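4-amino-4-deoxy-L-arabinose transferase or related glycosyltransferases of PMT family (Cupriavidus metallidurans, PDB 5EZM) probably transfers 4-amino-4-deoxy-L-arabinose from an undecaprenyl phosphate carrier to lipid A, as a membrane-embedded, zinc-binding glycosyltransferase of the GT-C fold. Local coordinates at residues A82-E87 with N258-N263; R130-A135 with Q179-S184; A467-Q472 with H491-Y496. All blocks are in the same frame, centred on the assembly; numbering follows the deposited sequence.

Contact 1 (A82-E87 with N258-N263); sequences ALKYFE and NPEFPN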
loop_
_atom_site.group_PDB
_atom_site.type_symbol
_atom_site.label_atom_id
_atom_site.label_comp_id
_atom_site.label_asym_id
_atom_site.label_seq_id
_atom_site.Cartn_x
_atom_site.Cartn_y
_atom_site.Cartn_z
ATOM N N ALA A 82 4.197 -17.438 -13.566
ATOM C CA ALA A 82 5.266 -18.171 -14.234
ATOM C C ALA A 82 5.979 -17.311 -15.271
ATOM O O ALA A 82 6.917 -17.778 -15.923
ATOM C CB ALA A 82 4.727 -19.453 -14.880
ATOM N N LEU A 83 5.568 -16.055 -15.417
ATOM C CA LEU A 83 6.139 -15.166 -16.417
ATOM C C LEU A 83 6.955 -14.063 -15.758
ATOM O O LEU A 83 6.605 -13.566 -14.684
ATOM C CB LEU A 83 5.047 -14.539 -17.287
ATOM C CG LEU A 83 4.179 -15.513 -18.074
ATOM C CD1 LEU A 83 3.083 -14.742 -18.782
ATOM C CD2 LEU A 83 5.025 -16.298 -19.062
ATOM N N LYS A 84 8.048 -13.685 -16.422
ATOM C CA LYS A 84 8.929 -12.645 -15.905
ATOM C C LYS A 84 8.157 -11.353 -15.686
ATOM O O LYS A 84 7.413 -10.899 -16.562
ATOM C CB LYS A 84 10.092 -12.403 -16.867
ATOM C CG LYS A 84 11.055 -13.567 -16.998
ATOM C CD LYS A 84 12.197 -13.218 -17.933
ATOM C CE LYS A 84 13.224 -14.333 -17.989
ATOM N NZ LYS A 84 14.449 -13.927 -18.740
ATOM N N TYR A 85 8.331 -10.768 -14.504
ATOM C CA TYR A 85 7.685 -9.515 -14.122
ATOM C C TYR A 85 8.793 -8.569 -13.675
ATOM O O TYR A 85 9.293 -8.679 -12.553
ATOM C CB TYR A 85 6.655 -9.743 -13.022
ATOM C CG TYR A 85 5.795 -8.541 -12.710
ATOM C CD1 TYR A 85 4.813 -8.118 -13.597
ATOM C CD2 TYR A 85 5.954 -7.837 -11.523
ATOM C CE1 TYR A 85 4.017 -7.020 -13.314
ATOM C CE2 TYR A 85 5.162 -6.738 -11.232
ATOM C CZ TYR A 85 4.195 -6.334 -12.131
ATOM O OH TYR A 85 3.404 -5.242 -11.849
ATOM N N PHE A 86 9.183 -7.651 -14.558
ATOM C CA PHE A 86 10.274 -6.720 -14.301
ATOM C C PHE A 86 9.779 -5.288 -14.118
ATOM O O PHE A 86 10.510 -4.335 -14.402
ATOM C CB PHE A 86 11.303 -6.780 -15.428
ATOM C CG PHE A 86 12.024 -8.093 -15.525
ATOM C CD1 PHE A 86 12.108 -8.938 -14.429
ATOM C CD2 PHE A 86 12.625 -8.480 -16.715
ATOM C CE1 PHE A 86 12.779 -10.152 -14.517
ATOM C CE2 PHE A 86 13.299 -9.690 -16.811
ATOM C CZ PHE A 86 13.373 -10.528 -15.711
ATOM N N GLU A 87 8.545 -5.114 -13.642
ATOM C CA GLU A 87 8.006 -3.776 -13.443
ATOM C C GLU A 87 8.270 -3.227 -12.042
ATOM O O GLU A 87 8.055 -2.031 -11.820
ATOM C CB GLU A 87 6.490 -3.749 -13.743
ATOM C CG GLU A 87 6.069 -4.483 -15.036
ATOM C CD GLU A 87 5.475 -3.582 -16.144
ATOM O OE1 GLU A 87 5.345 -2.352 -15.967
ATOM O OE2 GLU A 87 5.126 -4.116 -17.220
ATOM N N ASN A 258 19.283 -12.219 -16.708
ATOM C CA ASN A 258 18.313 -11.757 -17.699
ATOM C C ASN A 258 18.845 -10.489 -18.351
ATOM O O ASN A 258 18.630 -9.378 -17.843
ATOM C CB ASN A 258 16.949 -11.516 -17.061
ATOM C CG ASN A 258 16.564 -12.613 -16.098
ATOM O OD1 ASN A 258 16.198 -13.716 -16.510
ATOM N ND2 ASN A 258 16.647 -12.320 -14.802
ATOM N N PRO A 259 19.551 -10.616 -19.476
ATOM C CA PRO A 259 20.129 -9.424 -20.122
ATOM C C PRO A 259 19.108 -8.364 -20.492
ATOM O O PRO A 259 19.464 -7.181 -20.580
ATOM C CB PRO A 259 20.812 -10.005 -21.365
ATOM C CG PRO A 259 21.117 -11.418 -20.998
ATOM C CD PRO A 259 19.976 -11.864 -20.130
ATOM N N GLU A 260 17.850 -8.741 -20.707
ATOM C CA GLU A 260 16.829 -7.779 -21.098
ATOM C C GLU A 260 16.294 -6.967 -19.927
ATOM O O GLU A 260 15.461 -6.079 -20.143
ATOM C CB GLU A 260 15.672 -8.499 -21.801
ATOM C CG GLU A 260 14.776 -9.330 -20.883
ATOM C CD GLU A 260 15.405 -10.647 -20.451
ATOM O OE1 GLU A 260 16.549 -10.934 -20.860
ATOM O OE2 GLU A 260 14.750 -11.401 -19.699
ATOM N N PHE A 261 16.755 -7.236 -18.698
ATOM C CA PHE A 261 16.170 -6.560 -17.540
ATOM C C PHE A 261 16.482 -5.069 -17.505
ATOM O O PHE A 261 15.536 -4.271 -17.380
ATOM C CB PHE A 261 16.608 -7.246 -16.243
ATOM C CG PHE A 261 16.228 -6.482 -15.001
ATOM C CD1 PHE A 261 15.021 -6.723 -14.364
ATOM C CD2 PHE A 261 17.078 -5.515 -14.471
ATOM C CE1 PHE A 261 14.670 -6.015 -13.220
ATOM C CE2 PHE A 261 16.726 -4.804 -13.333
ATOM C CZ PHE A 261 15.525 -5.056 -12.707
ATOM N N PRO A 262 17.746 -4.617 -17.568
ATOM C CA PRO A 262 18.002 -3.184 -17.322
ATOM C C PRO A 262 17.317 -2.261 -18.316
ATOM O O PRO A 262 16.750 -1.238 -17.908
ATOM C CB PRO A 262 19.533 -3.079 -17.400
ATOM C CG PRO A 262 19.969 -4.265 -18.171
ATOM C CD PRO A 262 18.996 -5.353 -17.836
ATOM N N ASN A 263 17.339 -2.600 -19.609
ATOM C CA ASN A 263 16.660 -1.772 -20.600
ATOM C C ASN A 263 15.172 -1.662 -20.296
ATOM O O ASN A 263 14.579 -0.585 -20.435
ATOM C CB ASN A 263 16.881 -2.338 -22.001
ATOM C CG ASN A 263 16.328 -1.439 -23.086
ATOM O OD1 ASN A 263 15.994 -0.282 -22.838
ATOM N ND2 ASN A 263 16.234 -1.965 -24.301
#
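Lys84, on the second strand of a short two-stranded antiparallel hairpin, reaches Asn258 and Glu260 in the turn that follows helix 236-257. Its chain is fully extended beyond CG, with CG anti to the carbonyl carbon (chi1 -66°), which carries the ammonium across to two oxygens. Lys84 NZ donates to Asn258 OD1 at 2.8 Å, tilted from the carbonyl plane. Lys84 NZ also forms a salt bridge with Glu260 OE2 at 2.7 Å, taken on the syn lone pair of the carboxylate. With an alanine in place of Lys84, the Glu260 carboxylate would probably lose this countercharge and Asn258 OD1 this donor.

Phe86 turns its ring to Phe261, the first residue of helix 261-267. The pair is edge-to-face, planes at 77° and centroids 5.1 Å apart: the CD1 edge of Phe261 stands over one face of Phe86. Lys84 CB lies over the other face. Glu260 OE2 sits in plane at the rim, near CE2, and Asn258 CG lies by CZ at 3.8 Å.

Glu87 turns away from this interface and binds zinc through OE2, completing a site with His268 and His270. One charged clasp and one aromatic pair thus tie the chain just before a zinc ligand to the turn and helix leading toward the two histidines, which is consistent with positioning the metal site.

Contact 2 (R130-A135 with Q179-S184); sequences RRWFGA and QHPDAS. With MPG ([(Z)-octadec-9-enyl] (2R)-2,3-bis(oxidanyl)propanoate), chain J.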
loop_
_atom_site.group_PDB
_atom_site.type_symbol
_atom_site.label_atom_id
_atom_site.label_comp_id
_atom_site.label_asym_id
_atom_site.label_seq_id
_atom_site.Cartn_x
_atom_site.Cartn_y
_atom_site.Cartn_z
ATOM N N ARG A 130 10.305 12.896 18.981
ATOM C CA ARG A 130 10.742 12.937 20.374
ATOM C C ARG A 130 12.121 13.566 20.499
ATOM O O ARG A 130 12.394 14.303 21.454
ATOM C CB ARG A 130 10.742 11.531 20.971
ATOM N N ARG A 131 13.004 13.293 19.536
ATOM C CA ARG A 131 14.346 13.862 19.575
ATOM C C ARG A 131 14.307 15.380 19.438
ATOM O O ARG A 131 14.911 16.101 20.239
ATOM C CB ARG A 131 15.202 13.242 18.473
ATOM C CG ARG A 131 16.630 13.755 18.417
ATOM C CD ARG A 131 17.405 13.366 19.661
ATOM N NE ARG A 131 18.846 13.438 19.447
ATOM C CZ ARG A 131 19.750 13.296 20.410
ATOM N NH1 ARG A 131 19.360 13.081 21.659
ATOM N NH2 ARG A 131 21.043 13.375 20.127
ATOM N N TRP A 132 13.593 15.886 18.430
ATOM C CA TRP A 132 13.636 17.314 18.134
ATOM C C TRP A 132 12.628 18.135 18.926
ATOM O O TRP A 132 12.918 19.288 19.267
ATOM C CB TRP A 132 13.406 17.555 16.641
ATOM C CG TRP A 132 14.617 17.324 15.799
ATOM C CD1 TRP A 132 14.902 16.214 15.060
ATOM C CD2 TRP A 132 15.710 18.228 15.605
ATOM N NE1 TRP A 132 16.105 16.369 14.418
ATOM C CE2 TRP A 132 16.622 17.598 14.736
ATOM C CE3 TRP A 132 16.007 19.508 16.081
ATOM C CZ2 TRP A 132 17.807 18.204 14.330
ATOM C CZ3 TRP A 132 17.186 20.109 15.680
ATOM C CH2 TRP A 132 18.072 19.457 14.813
ATOM N N PHE A 133 11.453 17.583 19.229
ATOM C CA PHE A 133 10.381 18.369 19.820
ATOM C C PHE A 133 9.877 17.848 21.159
ATOM O O PHE A 133 9.053 18.522 21.787
ATOM C CB PHE A 133 9.203 18.470 18.842
ATOM C CG PHE A 133 9.596 18.948 17.475
ATOM C CD1 PHE A 133 10.004 20.256 17.277
ATOM C CD2 PHE A 133 9.559 18.090 16.388
ATOM C CE1 PHE A 133 10.365 20.701 16.020
ATOM C CE2 PHE A 133 9.915 18.530 15.129
ATOM C CZ PHE A 133 10.321 19.837 14.944
ATOM N N GLY A 134 10.329 16.689 21.612
ATOM C CA GLY A 134 10.019 16.222 22.949
ATOM C C GLY A 134 8.992 15.103 22.948
ATOM O O GLY A 134 8.457 14.701 21.913
ATOM N N ALA A 135 8.713 14.620 24.159
ATOM C CA ALA A 135 7.867 13.441 24.318
ATOM C C ALA A 135 6.418 13.731 23.934
ATOM O O ALA A 135 5.790 12.945 23.216
ATOM C CB ALA A 135 7.956 12.928 25.756
ATOM N N GLN A 179 21.076 14.889 12.193
ATOM C CA GLN A 179 21.367 16.313 12.140
ATOM C C GLN A 179 21.058 17.029 13.448
ATOM O O GLN A 179 21.012 18.263 13.471
ATOM C CB GLN A 179 20.599 16.965 10.988
ATOM C CG GLN A 179 20.984 16.429 9.620
ATOM C CD GLN A 179 22.470 16.554 9.346
ATOM O OE1 GLN A 179 23.084 17.576 9.644
ATOM N NE2 GLN A 179 23.056 15.506 8.782
ATOM N N HIS A 180 20.849 16.293 14.532
ATOM C CA HIS A 180 20.644 16.938 15.824
ATOM C C HIS A 180 21.988 17.359 16.403
ATOM O O HIS A 180 22.920 16.550 16.440
ATOM C CB HIS A 180 19.924 16.005 16.793
ATOM C CG HIS A 180 19.343 16.706 17.982
ATOM N ND1 HIS A 180 20.085 17.014 19.102
ATOM C CD2 HIS A 180 18.091 17.162 18.225
ATOM C CE1 HIS A 180 19.315 17.628 19.983
ATOM N NE2 HIS A 180 18.100 17.730 19.476
ATOM N N PRO A 181 22.130 18.610 16.849
ATOM C CA PRO A 181 23.438 19.055 17.362
ATOM C C PRO A 181 23.909 18.276 18.576
ATOM O O PRO A 181 25.109 18.000 18.699
ATOM C CB PRO A 181 23.197 20.535 17.693
ATOM C CG PRO A 181 22.012 20.928 16.878
ATOM C CD PRO A 181 21.147 19.704 16.807
ATOM N N ASP A 182 22.999 17.900 19.475
ATOM C CA ASP A 182 23.371 17.179 20.694
ATOM C C ASP A 182 23.778 15.718 20.440
ATOM O O ASP A 182 23.867 14.951 21.411
ATOM C CB ASP A 182 22.222 17.232 21.702
ATOM C CG ASP A 182 21.934 18.643 22.188
ATOM O OD1 ASP A 182 22.892 19.436 22.309
ATOM O OD2 ASP A 182 20.753 18.959 22.449
ATOM N N ALA A 183 24.025 15.311 19.198
ATOM C CA ALA A 183 24.489 13.968 18.889
ATOM C C ALA A 183 25.983 13.991 18.593
ATOM O O ALA A 183 26.495 14.944 17.999
ATOM C CB ALA A 183 23.728 13.388 17.695
ATOM N N SER A 184 26.676 12.937 19.011
ATOM C CA SER A 184 28.106 12.834 18.770
ATOM C C SER A 184 28.378 12.513 17.301
ATOM O O SER A 184 27.477 12.174 16.528
ATOM C CB SER A 184 28.725 11.765 19.670
ATOM O OG SER A 184 28.139 10.495 19.432
HETATM C C2 MPG J . 9.597 4.725 19.346
HETATM C C3 MPG J . 9.839 6.062 20.035
HETATM C C4 MPG J . 8.749 6.393 21.040
HETATM C C5 MPG J . 8.925 7.789 21.659
HETATM C C6 MPG J . 7.811 8.120 22.666
HETATM C C7 MPG J . 7.879 9.573 23.178
HETATM C C8 MPG J . 6.731 9.897 24.163
#
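The ring of His180 is gripped by two neighbours on one helix: it presents an edge to the face of Trp132 while the chain of Arg131 crosses one of its own faces. The contact joins the end of helix 112-133 to a type I beta turn, His180 to Ala183, in the loop between helices 160-178 and 185-206 of this GT-C membrane domain.

His180 CD2 stands over the centre of the Trp132 ring system, 3.6 Å above its plane, and the ring planes meet at 56°. Arg131 has CG anti to N (chi1 -180°), then bends at chi2. That bend lays CD over the imidazole as a CH-pi contact, 4.2 Å from the ring centroid, and brings NE to 3.6 Å from His180 CG. The guanidinium is turned 37° from the imidazole plane. Pro181 CD lies over the opposite face of the histidine, so the ring is packed from both sides.

Within the turn, Asp182 N donates to His180 ND1 at 3.1 Å, from a position tilted out of the ring plane. This bond helps to hold the rotation of the imidazole and, with Arg131 close by, probably favours its neutral form.

The six-membered ring of Trp132 also meets the loop backbone: CZ2 is 3.3 Å from Gln179 O, near the indole plane, and CH2 packs on Pro181 CD. Its NE1 bonds to Leu176 O in helix 160-178, holding the indole across the helix end. Beyond the turn, Ser184 OG caps the N of Ala187. At the start of helix 135-147 a bound MPG chain lies against Ala135, its C8 3.3 Å from Ala135 O. At the tip of Arg131, NH2 finally touches Ala183 CB, which lies at the edge of the guanidinium at 3.6 Å.

Contact 3 (A467-Q472 with H491-Y496); sequences ADIAPQ and HTLPFY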
loop_
_atom_site.group_PDB
_atom_site.type_symbol
_atom_site.label_atom_id
_atom_site.label_comp_id
_atom_site.label_asym_id
_atom_site.label_seq_id
_atom_site.Cartn_x
_atom_site.Cartn_y
_atom_site.Cartn_z
ATOM N N ALA A 467 -12.523 -16.022 -4.385
ATOM C CA ALA A 467 -12.212 -17.033 -3.384
ATOM C C ALA A 467 -13.398 -17.947 -3.098
ATOM O O ALA A 467 -13.195 -19.086 -2.666
ATOM C CB ALA A 467 -11.740 -16.365 -2.091
ATOM N N ASP A 468 -14.626 -17.478 -3.331
ATOM C CA ASP A 468 -15.797 -18.315 -3.088
ATOM C C ASP A 468 -15.856 -19.483 -4.069
ATOM O O ASP A 468 -16.103 -20.627 -3.671
ATOM C CB ASP A 468 -17.074 -17.476 -3.170
ATOM C CG ASP A 468 -17.268 -16.576 -1.959
ATOM O OD1 ASP A 468 -16.766 -16.919 -0.865
ATOM O OD2 ASP A 468 -17.932 -15.527 -2.100
ATOM N N ILE A 469 -15.630 -19.218 -5.360
ATOM C CA ILE A 469 -15.675 -20.282 -6.358
ATOM C C ILE A 469 -14.356 -21.030 -6.470
ATOM O O ILE A 469 -14.247 -21.957 -7.283
ATOM C CB ILE A 469 -16.070 -19.738 -7.746
ATOM C CG1 ILE A 469 -14.889 -19.023 -8.401
ATOM C CG2 ILE A 469 -17.271 -18.814 -7.622
ATOM C CD1 ILE A 469 -15.178 -18.542 -9.805
ATOM N N ALA A 470 -13.349 -20.664 -5.678
ATOM C CA ALA A 470 -12.087 -21.402 -5.717
ATOM C C ALA A 470 -12.241 -22.855 -5.270
ATOM O O ALA A 470 -11.697 -23.742 -5.950
ATOM C CB ALA A 470 -11.021 -20.663 -4.899
ATOM N N PRO A 471 -12.950 -23.182 -4.178
ATOM C CA PRO A 471 -13.080 -24.611 -3.823
ATOM C C PRO A 471 -13.749 -25.462 -4.893
ATOM O O PRO A 471 -13.320 -26.600 -5.116
ATOM C CB PRO A 471 -13.904 -24.574 -2.527
ATOM C CG PRO A 471 -13.607 -23.256 -1.936
ATOM C CD PRO A 471 -13.488 -22.322 -3.108
ATOM N N GLN A 472 -14.795 -24.953 -5.550
ATOM C CA GLN A 472 -15.424 -25.703 -6.636
ATOM C C GLN A 472 -14.421 -26.030 -7.737
ATOM O O GLN A 472 -14.393 -27.155 -8.249
ATOM C CB GLN A 472 -16.603 -24.914 -7.209
ATOM C CG GLN A 472 -17.784 -24.771 -6.263
ATOM C CD GLN A 472 -18.578 -26.059 -6.122
ATOM O OE1 GLN A 472 -18.480 -26.956 -6.961
ATOM N NE2 GLN A 472 -19.371 -26.154 -5.057
ATOM N N HIS A 491 -6.161 -11.434 -11.027
ATOM C CA HIS A 491 -5.118 -11.137 -10.056
ATOM C C HIS A 491 -5.308 -11.836 -8.716
ATOM O O HIS A 491 -4.358 -11.890 -7.928
ATOM C CB HIS A 491 -5.032 -9.629 -9.822
ATOM C CG HIS A 491 -4.529 -8.860 -11.004
ATOM N ND1 HIS A 491 -3.197 -8.821 -11.354
ATOM C CD2 HIS A 491 -5.179 -8.090 -11.907
ATOM C CE1 HIS A 491 -3.047 -8.060 -12.423
ATOM N NE2 HIS A 491 -4.235 -7.603 -12.778
ATOM N N THR A 492 -6.492 -12.369 -8.434
ATOM C CA THR A 492 -6.765 -12.960 -7.131
ATOM C C THR A 492 -7.067 -14.447 -7.183
ATOM O O THR A 492 -6.675 -15.178 -6.270
ATOM C CB THR A 492 -7.936 -12.237 -6.460
ATOM O OG1 THR A 492 -9.083 -12.291 -7.316
ATOM C CG2 THR A 492 -7.576 -10.785 -6.189
ATOM N N LEU A 493 -7.757 -14.918 -8.222
ATOM C CA LEU A 493 -8.135 -16.328 -8.275
ATOM C C LEU A 493 -6.941 -17.275 -8.364
ATOM O O LEU A 493 -6.961 -18.307 -7.668
ATOM C CB LEU A 493 -9.104 -16.568 -9.440
ATOM C CG LEU A 493 -9.643 -17.996 -9.566
ATOM C CD1 LEU A 493 -10.482 -18.356 -8.355
ATOM C CD2 LEU A 493 -10.449 -18.157 -10.839
ATOM N N PRO A 494 -5.902 -17.019 -9.172
ATOM C CA PRO A 494 -4.753 -17.942 -9.158
ATOM C C PRO A 494 -4.104 -18.076 -7.791
ATOM O O PRO A 494 -3.661 -19.176 -7.437
ATOM C CB PRO A 494 -3.795 -17.336 -10.197
ATOM C CG PRO A 494 -4.314 -15.977 -10.485
ATOM C CD PRO A 494 -5.779 -16.024 -10.249
ATOM N N PHE A 495 -4.045 -16.997 -7.003
ATOM C CA PHE A 495 -3.507 -17.105 -5.651
ATOM C C PHE A 495 -4.336 -18.063 -4.811
ATOM O O PHE A 495 -3.793 -18.950 -4.143
ATOM C CB PHE A 495 -3.452 -15.731 -4.980
ATOM C CG PHE A 495 -3.026 -15.779 -3.531
ATOM C CD1 PHE A 495 -1.681 -15.818 -3.189
ATOM C CD2 PHE A 495 -3.967 -15.787 -2.512
ATOM C CE1 PHE A 495 -1.286 -15.859 -1.855
ATOM C CE2 PHE A 495 -3.581 -15.827 -1.177
ATOM C CZ PHE A 495 -2.240 -15.864 -0.848
ATOM N N TYR A 496 -5.661 -17.893 -4.827
ATOM C CA TYR A 496 -6.517 -18.757 -4.020
ATOM C C TYR A 496 -6.494 -20.197 -4.515
ATOM O O TYR A 496 -6.727 -21.121 -3.728
ATOM C CB TYR A 496 -7.943 -18.215 -3.994
ATOM C CG TYR A 496 -8.091 -17.042 -3.062
ATOM C CD1 TYR A 496 -8.141 -17.231 -1.688
ATOM C CD2 TYR A 496 -8.165 -15.741 -3.550
ATOM C CE1 TYR A 496 -8.266 -16.162 -0.824
ATOM C CE2 TYR A 496 -8.293 -14.661 -2.689
ATOM C CZ TYR A 496 -8.341 -14.883 -1.328
ATOM O OH TYR A 496 -8.466 -13.823 -0.465
#
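Tyr496 spans this contact from its root on helix 493-497, meeting Ala467 and Ala470 on the way to its hydroxyl. CB packs against Ala470 CB at 4.0 Å, methyl beside methylene. With CG anti to the carbonyl carbon (chi1 -77°), the ring then turns one face to Ala467. Ala467 CB sits over the centre of the ring, 3.5 Å from the centroid and only 5° off the normal, a CH-pi contact with the methyl centred over the face. All six ring carbons, CG through CZ, therefore lie at much the same distance from this one methyl, with CD1 and CE1 both at 3.7 Å. The other face is backed by the neighbouring Phe495, whose CD2 lies 4.2 Å above it. At the tip, OH leaves the two segments and hydrogen-bonds to Glu107 OE2 and to the backbone N of Leu54, which follows helix 31-47.

One helical turn earlier, Leu493 extends the apolar surface. Its CD1 meets Ala470 CB at 4.2 Å and, more loosely, Ile469 CG1 at 4.5 Å.

In the C-terminal domain, the start of the short helix 470-474 thereby packs against the side of helix 493-497 formed by Leu493 and Tyr496. Thr492 OG1 adds a tie to Ser465 O, at the end of helix 458-465, just before the first segment.

No hydrogen bond links the two segments: cohesion comes from methyls against a ring and a leucine. The ring face of Tyr496 receives Ala467, while Tyr496 CB and Leu493 CD1 pack on Ala470. The tyrosine hydroxyl is spent on Glu107 and the loop after helix 31-47, so an otherwise apolar contact carries a polar tie to N-terminal parts of the chain.

How the contacts relate
Contact 1 is buried, contact 3 partly so, and contact 2 lies at the surface. Along the chain, contact 2 is nested inside the loop closed by contact 1, while contact 3 follows both. Contacts 1 and 3 approach to about 7 Å between nearest atoms without touching, and both lean on helix 58-72; contact 2 is about 37 Å from contact 3 at the nearest atoms, across the centre of the chain. The chemistry differs accordingly: contact 1, beside the zinc site, combines a salt bridge with an aromatic pair; contact 2, between a helix end and an interhelical loop, sets His180 edge-to-face on Trp132 with Arg131 CH-pi over the imidazole; contact 3, in the C-terminal domain, is apolar.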